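Local atomic coordinates of cell surface protein (Faecalibacterium prausnitzii A2-165, PDB entry 4GT6), a protein that is of unknown function but, as a leucine-rich-repeat protein of the bacterial cell surface, probably binds other proteins through its extracellular repeat region. Residues A[216-221]-A[231-236]. Sequence-based numbering, arbitrary orientation.
Sequences SYPAID and GDYALI
Between Tyr217-Ile220 and Tyr233-Ile236 the end-to-end directions differ by 95°, and the closest CA pair, Tyr217 with Ile236, is still 9.1 Å apart; every close pair between the two segments joins side-chain atoms. The contact is small, burying 151 Å², and splits into two apolar patches. In one, Ile220 and Pro218 both come closest to Tyr233 at CE2, Ile220 CD1 at 3.5 Å and Pro218 CG at 3.9 Å, the latter at the ring edge and in its plane. Ile220 is extended, chi2 170°, which carries its terminal methyl to the ring obliquely, the two side chains crossing at about a right angle. An alanine in place of Tyr233 would probably leave both Pro218 CG and Ile220 CD1 without their apolar partner on this strand. In the other patch Ile236 CD1 sits at the edge of the Tyr217 ring, 3.7 Å from Tyr217 CD1; beyond that ring, Tyr217 OH is hydrogen-bonded to Glu226 OE1 and the backbone N of Ile196. Loop 216-221 leads into the beta-hairpin of strands 224-227 and 233-237 and packs beside its second strand; the first strand is outermost in a four-stranded sheet that continues through 253-256.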
ATOM      1  N   SER A 216      17.615   6.936   7.907  1.00 17.81           N
ATOM      2  CA  SER A 216      17.483   5.603   7.309  1.00 17.16           C
ATOM      3  C   SER A 216      16.780   5.657   5.973  1.00 18.25           C
ATOM      4  O   SER A 216      16.987   4.772   5.136  1.00 17.99           O
ATOM      5  CB  SER A 216      16.683   4.674   8.225  1.00 21.42           C
ATOM      6  OG  SER A 216      17.423   4.365   9.384  1.00 26.11           O
ATOM      7  N   TYR A 217      15.914   6.668   5.771  1.00 15.16           N
ATOM      8  CA  TYR A 217      15.147   6.772   4.530  1.00 14.87           C
ATOM      9  C   TYR A 217      15.263   8.174   3.985  1.00 17.07           C
ATOM     10  O   TYR A 217      14.304   8.949   4.034  1.00 16.20           O
ATOM     11  CB  TYR A 217      13.665   6.351   4.749  1.00 14.89           C
ATOM     12  CG  TYR A 217      13.549   4.861   4.982  1.00 15.87           C
ATOM     13  CD1 TYR A 217      13.391   3.976   3.913  1.00 15.64           C
ATOM     14  CD2 TYR A 217      13.701   4.322   6.258  1.00 15.48           C
ATOM     15  CE1 TYR A 217      13.313   2.601   4.125  1.00 16.57           C
ATOM     16  CE2 TYR A 217      13.686   2.947   6.469  1.00 16.38           C
ATOM     17  CZ  TYR A 217      13.475   2.091   5.403  1.00 17.38           C
ATOM     18  OH  TYR A 217      13.451   0.745   5.642  1.00 17.99           O
ATOM     19  N   PRO A 218      16.460   8.550   3.498  1.00 14.74           N
ATOM     20  CA  PRO A 218      16.630   9.933   3.019  1.00 15.19           C
ATOM     21  C   PRO A 218      15.948  10.205   1.691  1.00 18.19           C
ATOM     22  O   PRO A 218      15.745   9.305   0.869  1.00 17.05           O
ATOM     23  CB  PRO A 218      18.159  10.069   2.887  1.00 17.05           C
ATOM     24  CG  PRO A 218      18.626   8.672   2.531  1.00 18.97           C
ATOM     25  CD  PRO A 218      17.710   7.763   3.357  1.00 14.79           C
ATOM     26  N   ALA A 219      15.593  11.474   1.479  1.00 16.71           N
ATOM     27  CA  ALA A 219      15.075  11.906   0.190  1.00 16.65           C
ATOM     28  C   ALA A 219      16.247  12.628  -0.465  1.00 21.43           C
ATOM     29  O   ALA A 219      16.752  13.612   0.084  1.00 19.61           O
ATOM     30  CB  ALA A 219      13.838  12.794   0.346  1.00 17.45           C
ATOM     31  N   ILE A 220      16.802  12.024  -1.528  1.00 17.41           N
ATOM     32  CA  ILE A 220      18.009  12.560  -2.180  1.00 16.83           C
ATOM     33  C   ILE A 220      17.614  12.955  -3.594  1.00 19.69           C
ATOM     34  O   ILE A 220      17.166  12.101  -4.377  1.00 18.00           O
ATOM     35  CB  ILE A 220      19.141  11.502  -2.162  1.00 18.86           C
ATOM     36  CG1 ILE A 220      19.479  11.036  -0.738  1.00 18.79           C
ATOM     37  CG2 ILE A 220      20.365  12.045  -2.876  1.00 19.29           C
ATOM     38  CD1 ILE A 220      20.423   9.811  -0.667  1.00 23.93           C
ATOM     39  N   ASP A 221      17.708  14.258  -3.903  1.00 19.60           N
ATOM     40  CA  ASP A 221      17.309  14.773  -5.219  1.00 19.16           C
ATOM     41  C   ASP A 221      15.850  14.325  -5.534  1.00 24.34           C
ATOM     42  O   ASP A 221      15.552  13.797  -6.613  1.00 24.28           O
ATOM     43  CB  ASP A 221      18.313  14.325  -6.308  1.00 19.87           C
ATOM     44  CG  ASP A 221      17.999  14.798  -7.727  1.00 26.42           C
ATOM     45  OD1 ASP A 221      17.533  15.946  -7.883  1.00 24.46           O
ATOM     46  OD2 ASP A 221      18.224  14.009  -8.682  1.00 23.66           O
ATOM     47  N   GLY A 231      26.185   1.436   4.274  1.00 23.61           N
ATOM     48  CA  GLY A 231      26.234   2.568   3.347  1.00 22.76           C
ATOM     49  C   GLY A 231      25.567   2.337   2.003  1.00 24.13           C
ATOM     50  O   GLY A 231      25.468   3.272   1.213  1.00 22.51           O
ATOM     51  N   ASP A 232      25.110   1.106   1.709  1.00 21.33           N
ATOM     52  CA  ASP A 232      24.379   0.840   0.461  1.00 21.44           C
ATOM     53  C   ASP A 232      23.032   1.508   0.486  1.00 21.01           C
ATOM     54  O   ASP A 232      22.446   1.670   1.565  1.00 20.79           O
ATOM     55  CB  ASP A 232      24.132  -0.673   0.254  1.00 24.31           C
ATOM     56  CG  ASP A 232      25.308  -1.495  -0.250  1.00 34.93           C
ATOM     57  OD1 ASP A 232      26.334  -0.889  -0.656  1.00 33.40           O
ATOM     58  OD2 ASP A 232      25.177  -2.741  -0.293  1.00 40.87           O
ATOM     59  N   TYR A 233      22.487   1.819  -0.700  1.00 17.09           N
ATOM     60  CA  TYR A 233      21.150   2.362  -0.788  1.00 16.94           C
ATOM     61  C   TYR A 233      20.287   1.503  -1.692  1.00 18.59           C
ATOM     62  O   TYR A 233      20.788   0.926  -2.656  1.00 17.52           O
ATOM     63  CB  TYR A 233      21.170   3.784  -1.374  1.00 18.51           C
ATOM     64  CG  TYR A 233      21.804   4.848  -0.513  1.00 19.36           C
ATOM     65  CD1 TYR A 233      23.182   4.942  -0.394  1.00 20.38           C
ATOM     66  CD2 TYR A 233      21.030   5.825   0.099  1.00 21.94           C
ATOM     67  CE1 TYR A 233      23.781   5.970   0.336  1.00 22.06           C
ATOM     68  CE2 TYR A 233      21.617   6.846   0.853  1.00 23.44           C
ATOM     69  CZ  TYR A 233      22.991   6.931   0.943  1.00 25.42           C
ATOM     70  OH  TYR A 233      23.572   7.950   1.667  1.00 22.22           O
ATOM     71  N   ALA A 234      18.995   1.468  -1.413  1.00 16.13           N
ATOM     72  CA  ALA A 234      18.002   0.877  -2.306  1.00 15.76           C
ATOM     73  C   ALA A 234      17.095   2.021  -2.725  1.00 18.40           C
ATOM     74  O   ALA A 234      16.671   2.803  -1.861  1.00 16.85           O
ATOM     75  CB  ALA A 234      17.196  -0.229  -1.600  1.00 15.97           C
ATOM     76  N   LEU A 235      16.803   2.149  -4.021  1.00 15.22           N
ATOM     77  CA  LEU A 235      15.875   3.187  -4.481  1.00 14.21           C
ATOM     78  C   LEU A 235      14.465   2.637  -4.274  1.00 16.91           C
ATOM     79  O   LEU A 235      14.133   1.596  -4.841  1.00 16.00           O
ATOM     80  CB  LEU A 235      16.136   3.522  -5.975  1.00 14.72           C
ATOM     81  CG  LEU A 235      15.536   4.835  -6.489  1.00 17.52           C
ATOM     82  CD1 LEU A 235      16.288   5.306  -7.733  1.00 17.41           C
ATOM     83  CD2 LEU A 235      14.028   4.701  -6.852  1.00 18.64           C
ATOM     84  N   ILE A 236      13.650   3.303  -3.443  1.00 14.14           N
ATOM     85  CA  ILE A 236      12.344   2.722  -3.143  1.00 14.06           C
ATOM     86  C   ILE A 236      11.170   3.493  -3.774  1.00 17.67           C
ATOM     87  O   ILE A 236      10.159   2.851  -4.079  1.00 16.60           O
ATOM     88  CB  ILE A 236      12.161   2.471  -1.623  1.00 18.16           C
ATOM     89  CG1 ILE A 236      12.042   3.756  -0.798  1.00 20.02           C
ATOM     90  CG2 ILE A 236      13.278   1.475  -1.048  1.00 17.51           C
ATOM     91  CD1 ILE A 236      11.704   3.495   0.674  1.00 27.16           C
TER